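Local coordinates for putative aldehyde dehydrogenase (Burkholderia cenocepacia, PDB 4YWE), which probably acts as an aldehyde dehydrogenase, oxidising aldehydes with NAD or NADP as electron acceptor, at residues Pro49-Ala54 against Asn208-Tyr213. Sequence-based numbering, arbitrary orientation.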
ATOM      1  N   PRO A  49     -10.563 -33.216 -25.119  1.00 23.77           N
ATOM      2  CA  PRO A  49      -9.147 -33.430 -25.449  1.00 27.56           C
ATOM      3  C   PRO A  49      -8.406 -32.147 -25.824  1.00 29.06           C
ATOM      4  O   PRO A  49      -7.222 -32.011 -25.509  1.00 29.00           O
ATOM      5  CB  PRO A  49      -9.207 -34.384 -26.644  1.00 23.83           C
ATOM      6  CG  PRO A  49     -10.492 -35.101 -26.484  1.00 24.23           C
ATOM      7  CD  PRO A  49     -11.440 -34.088 -25.923  1.00 23.28           C
ATOM      8  N   ASP A  50      -9.099 -31.223 -26.483  1.00 27.75           N
ATOM      9  CA  ASP A  50      -8.503 -29.949 -26.872  1.00 24.44           C
ATOM     10  C   ASP A  50      -8.141 -29.120 -25.643  1.00 22.72           C
ATOM     11  O   ASP A  50      -7.094 -28.474 -25.605  1.00 19.85           O
ATOM     12  CB  ASP A  50      -9.455 -29.167 -27.777  1.00 24.48           C
ATOM     13  CG  ASP A  50      -9.860 -29.949 -29.010  1.00 29.80           C
ATOM     14  OD1 ASP A  50      -9.007 -30.676 -29.562  1.00 35.21           O
ATOM     15  OD2 ASP A  50     -11.033 -29.844 -29.425  1.00 30.52           O
ATOM     16  N   ILE A  51      -9.016 -29.145 -24.641  1.00 19.70           N
ATOM     17  CA  ILE A  51      -8.770 -28.443 -23.388  1.00 22.43           C
ATOM     18  C   ILE A  51      -7.572 -29.065 -22.676  1.00 18.87           C
ATOM     19  O   ILE A  51      -6.742 -28.356 -22.107  1.00 18.31           O
ATOM     20  CB  ILE A  51     -10.022 -28.456 -22.488  1.00 23.63           C
ATOM     21  CG1 ILE A  51     -11.124 -27.590 -23.100  1.00 21.67           C
ATOM     22  CG2 ILE A  51      -9.687 -27.958 -21.090  1.00 22.68           C
ATOM     23  CD1 ILE A  51     -10.764 -26.122 -23.203  1.00 17.55           C
ATOM     24  N   GLU A  52      -7.485 -30.392 -22.722  1.00 19.63           N
ATOM     25  CA  GLU A  52      -6.381 -31.119 -22.102  1.00 19.87           C
ATOM     26  C   GLU A  52      -5.032 -30.661 -22.651  1.00 19.92           C
ATOM     27  O   GLU A  52      -4.086 -30.443 -21.894  1.00 25.31           O
ATOM     28  CB  GLU A  52      -6.547 -32.625 -22.313  1.00 25.51           C
ATOM     29  CG  GLU A  52      -5.387 -33.461 -21.790  1.00 29.03           C
ATOM     30  CD  GLU A  52      -5.278 -33.430 -20.278  1.00 30.62           C
ATOM     31  OE1 GLU A  52      -6.328 -33.336 -19.607  1.00 33.58           O
ATOM     32  OE2 GLU A  52      -4.144 -33.499 -19.761  1.00 28.87           O
ATOM     33  N   ARG A  53      -4.953 -30.512 -23.969  1.00 20.39           N
ATOM     34  CA  ARG A  53      -3.721 -30.080 -24.620  1.00 25.47           C
ATOM     35  C   ARG A  53      -3.403 -28.622 -24.297  1.00 22.43           C
ATOM     36  O   ARG A  53      -2.238 -28.250 -24.157  1.00 23.84           O
ATOM     37  CB  ARG A  53      -3.821 -30.272 -26.135  1.00 21.37           C
ATOM     38  CG  ARG A  53      -4.113 -31.701 -26.557  1.00 30.51           C
ATOM     39  CD  ARG A  53      -4.191 -31.834 -28.069  1.00 35.75           C
ATOM     40  NE  ARG A  53      -4.740 -33.127 -28.469  1.00 42.50           N
ATOM     41  CZ  ARG A  53      -4.964 -33.487 -29.728  1.00 45.99           C
ATOM     42  NH1 ARG A  53      -4.684 -32.651 -30.719  1.00 47.22           N
ATOM     43  NH2 ARG A  53      -5.468 -34.684 -29.998  1.00 45.84           N
ATOM     44  N   ALA A  54      -4.446 -27.805 -24.181  1.00 23.23           N
ATOM     45  CA  ALA A  54      -4.283 -26.390 -23.863  1.00 20.54           C
ATOM     46  C   ALA A  54      -3.712 -26.201 -22.463  1.00 19.72           C
ATOM     47  O   ALA A  54      -2.824 -25.375 -22.250  1.00 19.88           O
ATOM     48  CB  ALA A  54      -5.610 -25.660 -23.995  1.00 19.16           C
ATOM     49  N   ASN A 208      -3.249 -19.763 -24.685  1.00 15.08           N
ATOM     50  CA  ASN A 208      -3.887 -20.833 -25.440  1.00 18.84           C
ATOM     51  C   ASN A 208      -5.364 -20.527 -25.654  1.00 23.36           C
ATOM     52  O   ASN A 208      -6.067 -20.141 -24.720  1.00 26.35           O
ATOM     53  CB  ASN A 208      -3.729 -22.176 -24.721  1.00 15.66           C
ATOM     54  CG  ASN A 208      -2.280 -22.516 -24.438  1.00 21.11           C
ATOM     55  OD1 ASN A 208      -1.578 -23.057 -25.293  1.00 21.08           O
ATOM     56  ND2 ASN A 208      -1.823 -22.203 -23.231  1.00 15.40           N
ATOM     57  N   ILE A 209      -5.827 -20.697 -26.887  1.00 15.93           N
ATOM     58  CA  ILE A 209      -7.217 -20.419 -27.221  1.00 19.04           C
ATOM     59  C   ILE A 209      -7.908 -21.689 -27.697  1.00 21.76           C
ATOM     60  O   ILE A 209      -7.448 -22.340 -28.636  1.00 23.14           O
ATOM     61  CB  ILE A 209      -7.330 -19.317 -28.290  1.00 20.20           C
ATOM     62  CG1 ILE A 209      -6.345 -18.179 -28.011  1.00 24.92           C
ATOM     63  CG2 ILE A 209      -8.758 -18.798 -28.364  1.00 18.88           C
ATOM     64  CD1 ILE A 209      -6.652 -17.390 -26.761  1.00 26.80           C
ATOM     65  N   VAL A 210      -9.011 -22.043 -27.047  1.00 22.30           N
ATOM     66  CA  VAL A 210      -9.814 -23.182 -27.475  1.00 21.36           C
ATOM     67  C   VAL A 210     -11.248 -22.734 -27.728  1.00 18.96           C
ATOM     68  O   VAL A 210     -12.002 -22.478 -26.790  1.00 18.46           O
ATOM     69  CB  VAL A 210      -9.774 -24.325 -26.443  1.00 21.57           C
ATOM     70  CG1 VAL A 210     -10.674 -25.473 -26.888  1.00 17.16           C
ATOM     71  CG2 VAL A 210      -8.348 -24.810 -26.241  1.00 22.32           C
ATOM     72  N   THR A 211     -11.616 -22.630 -29.000  1.00 19.78           N
ATOM     73  CA  THR A 211     -12.976 -22.263 -29.371  1.00 20.06           C
ATOM     74  C   THR A 211     -13.909 -23.449 -29.163  1.00 21.33           C
ATOM     75  O   THR A 211     -13.456 -24.585 -29.057  1.00 23.00           O
ATOM     76  CB  THR A 211     -13.065 -21.796 -30.835  1.00 21.35           C
ATOM     77  OG1 THR A 211     -12.581 -22.832 -31.701  1.00 25.25           O
ATOM     78  CG2 THR A 211     -12.235 -20.540 -31.043  1.00 20.76           C
ATOM     79  N   GLY A 212     -15.209 -23.183 -29.100  1.00 20.51           N
ATOM     80  CA  GLY A 212     -16.185 -24.241 -28.921  1.00 17.85           C
ATOM     81  C   GLY A 212     -17.394 -23.834 -28.103  1.00 17.36           C
ATOM     82  O   GLY A 212     -17.488 -22.700 -27.633  1.00 16.69           O
ATOM     83  N   TYR A 213     -18.326 -24.767 -27.935  1.00 20.53           N
ATOM     84  CA  TYR A 213     -19.540 -24.503 -27.173  1.00 23.19           C
ATOM     85  C   TYR A 213     -19.239 -24.438 -25.683  1.00 24.17           C
ATOM     86  O   TYR A 213     -18.315 -25.088 -25.198  1.00 26.73           O
ATOM     87  CB  TYR A 213     -20.597 -25.575 -27.447  1.00 21.81           C
ATOM     88  CG  TYR A 213     -21.144 -25.561 -28.856  1.00 22.41           C
ATOM     89  CD1 TYR A 213     -21.858 -24.470 -29.333  1.00 23.72           C
ATOM     90  CD2 TYR A 213     -20.958 -26.645 -29.705  1.00 23.45           C
ATOM     91  CE1 TYR A 213     -22.363 -24.454 -30.620  1.00 22.58           C
ATOM     92  CE2 TYR A 213     -21.460 -26.639 -30.993  1.00 20.81           C
ATOM     93  CZ  TYR A 213     -22.161 -25.542 -31.444  1.00 24.39           C
ATOM     94  OH  TYR A 213     -22.665 -25.530 -32.725  1.00 30.01           O
TER
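The carbonyl oxygen of Ala54 lies over one face of the Asn208 side-chain amide, with Ala54 O 3.6 Å from Asn208 CG and 3.5 Å from Asn208 ND2. From above the plane it meets no N-H, so this is a polar van der Waals contact and not a hydrogen bond. The amide's N-H groups and oxygen are engaged elsewhere: ND2 donates to the carbonyls of Gly205 and Cys178 and OD1 accepts from Ala17 N, three bonds that fix its rotation and satisfy both ends in a buried place. Asparagine, donor and acceptor at once, suits that spot. The other flat group, the Asp50 carboxylate, offers the contact only its stem, Asp50 CB lying 4.0 Å from Val210 CG1. Its oxygens take Ala24 N and Thr47 N, the latter just before the helix, a bond that makes one half of a capping box.

Between these groups the contact is apolar. Val210 projects toward the helix and spreads its methyls over Asp50, Ile51 and Ala54. With CG1 anti to the backbone N (chi1 177°), that methyl meets Ile51 CD1 at 3.7 Å, while Val210 CG2 rests 3.6 Å from Ala54 CB. Ala54, small enough to let the backbones approach, also touches Asn208 CB at 4.0 Å. Ile51 reaches inward through its longer branch.

Helix 48-63 thus packs on the end of strand 207-209, which runs parallel to strand 177-182 in a Rossmann-like sheet, and beyond the contact the chain turns into helix 214-223. Ile209 points away from helix 48-63, onto helix 188-200, and strand 14-16 lies alongside.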